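Local coordinates for divalent-cation tolerance protein CutA (Pyrococcus horikoshii, PDB 1UKU) that takes part in resistance to heavy metals and, as a homotrimer, binds copper at the interface between two trimers, at residues A[6-11]-A[51-56]. Numbering follows the deposited sequence.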
# COMPACT_ATOMS: atom_id res chain seq x y z
N THR A 6 -2.38 -8.97 -3.02
CA THR A 6 -2.89 -9.65 -4.19
C THR A 6 -4.14 -8.91 -4.66
O THR A 6 -4.65 -8.03 -3.98
CB THR A 6 -3.15 -11.14 -3.87
OG1 THR A 6 -3.46 -11.83 -5.10
CG2 THR A 6 -4.30 -11.38 -2.92
N THR A 7 -4.59 -9.20 -5.87
CA THR A 7 -5.76 -8.56 -6.40
C THR A 7 -6.72 -9.60 -6.88
O THR A 7 -6.32 -10.70 -7.24
CB THR A 7 -5.45 -7.59 -7.53
OG1 THR A 7 -5.11 -8.31 -8.74
CG2 THR A 7 -4.28 -6.70 -7.21
N PHE A 8 -7.98 -9.24 -6.87
CA PHE A 8 -9.10 -10.13 -7.23
C PHE A 8 -10.04 -9.45 -8.20
O PHE A 8 -10.14 -8.23 -8.21
CB PHE A 8 -9.92 -10.53 -5.99
CG PHE A 8 -9.17 -11.33 -4.97
CD1 PHE A 8 -9.04 -12.70 -5.11
CD2 PHE A 8 -8.57 -10.71 -3.85
CE1 PHE A 8 -8.36 -13.44 -4.18
CE2 PHE A 8 -7.88 -11.48 -2.90
CZ PHE A 8 -7.76 -12.85 -3.09
N PRO A 9 -10.74 -10.22 -9.03
CA PRO A 9 -11.65 -9.63 -10.01
C PRO A 9 -12.92 -9.03 -9.43
O PRO A 9 -13.47 -8.15 -10.10
CB PRO A 9 -11.91 -10.80 -10.96
CG PRO A 9 -11.78 -11.97 -10.08
CD PRO A 9 -10.56 -11.66 -9.23
N ASP A 10 -13.38 -9.43 -8.25
CA ASP A 10 -14.38 -8.63 -7.53
C ASP A 10 -14.47 -9.13 -6.09
O ASP A 10 -13.61 -9.89 -5.62
CB ASP A 10 -15.79 -8.63 -8.18
CG ASP A 10 -16.65 -7.39 -7.79
OD1 ASP A 10 -16.33 -6.27 -8.24
OD2 ASP A 10 -17.69 -7.46 -7.06
N TRP A 11 -15.52 -8.67 -5.42
CA TRP A 11 -15.66 -8.80 -4.01
C TRP A 11 -15.98 -10.21 -3.59
O TRP A 11 -15.54 -10.64 -2.51
CB TRP A 11 -16.79 -7.87 -3.54
CG TRP A 11 -16.37 -6.45 -3.43
CD1 TRP A 11 -16.56 -5.47 -4.34
CD2 TRP A 11 -15.61 -5.89 -2.37
NE1 TRP A 11 -16.00 -4.30 -3.89
CE2 TRP A 11 -15.38 -4.55 -2.69
CE3 TRP A 11 -15.10 -6.40 -1.17
CZ2 TRP A 11 -14.66 -3.70 -1.83
CZ3 TRP A 11 -14.40 -5.57 -0.33
CH2 TRP A 11 -14.18 -4.24 -0.67
N VAL A 51 -10.63 -5.83 -6.87
CA VAL A 51 -10.54 -5.60 -5.42
C VAL A 51 -9.13 -5.98 -4.99
O VAL A 51 -8.73 -7.14 -5.15
CB VAL A 51 -11.62 -6.39 -4.66
CG1 VAL A 51 -11.46 -6.21 -3.14
CG2 VAL A 51 -12.99 -5.87 -5.11
N GLY A 52 -8.38 -5.02 -4.48
CA GLY A 52 -7.07 -5.32 -3.93
C GLY A 52 -7.17 -5.76 -2.48
O GLY A 52 -8.06 -5.30 -1.78
N ALA A 53 -6.26 -6.63 -2.05
CA ALA A 53 -6.27 -7.21 -0.71
C ALA A 53 -4.88 -7.11 -0.10
O ALA A 53 -3.90 -7.59 -0.67
CB ALA A 53 -6.70 -8.65 -0.76
N ILE A 54 -4.85 -6.47 1.05
CA ILE A 54 -3.67 -6.34 1.87
C ILE A 54 -3.84 -7.33 3.02
O ILE A 54 -4.71 -7.18 3.88
CB ILE A 54 -3.53 -4.89 2.41
CG1 ILE A 54 -3.38 -3.88 1.26
CG2 ILE A 54 -2.31 -4.80 3.33
CD1 ILE A 54 -3.81 -2.46 1.63
N LEU A 55 -2.99 -8.34 3.05
CA LEU A 55 -3.00 -9.40 4.05
C LEU A 55 -1.85 -9.26 5.02
O LEU A 55 -0.77 -8.87 4.62
CB LEU A 55 -2.93 -10.78 3.39
CG LEU A 55 -3.76 -10.98 2.11
CD1 LEU A 55 -3.54 -12.34 1.55
CD2 LEU A 55 -5.25 -10.75 2.39
N LYS A 56 -2.09 -9.59 6.29
CA LYS A 56 -1.06 -9.44 7.33
C LYS A 56 -0.84 -10.79 7.97
O LYS A 56 -1.78 -11.44 8.40
CB LYS A 56 -1.49 -8.38 8.36
CG LYS A 56 -1.87 -7.02 7.70
CD LYS A 56 -2.59 -6.02 8.62
CE LYS A 56 -3.89 -5.39 8.00
NZ LYS A 56 -5.22 -6.19 8.14
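The isopropyl group of V51 packs against the indole of W11 and the backbone of D10, which the chain brings round as it leaves its strand and enters helix 11-23. CG2 of V51 sits over one face of the indole, 3.5 Å from the centroid of the five-membered ring and 6° off its normal, a CH-pi contact; CG1 lies more loosely near the six-membered ring, with W11 CZ3 4.1 Å away. With CG1 anti to the backbone N (chi1 176°), CG2 lies beside that N and faces the indole. The backbones pair as antiparallel neighbours in the central strands, 2-8 and 44-57, of the ferredoxin-like sheet. V51 N to F8 O and F8 N to V51 O are both 2.8 Å, and T6 and A53 form the next hydrogen-bonded pair, A53 N to T6 O measuring 2.9 Å. On the same face as V51, F8 meets A53 edge-on, CE2 3.7 Å from A53 CB, while helix 11-23 covers the phenyl. Contact is sparser across the T7–G52 pair on the other face, where glycine contributes no side chain. At the solvent side, the D10 side chain leaves its backbone pointing away from strand 51-56 and lies about 6 Å from a bound copper ion.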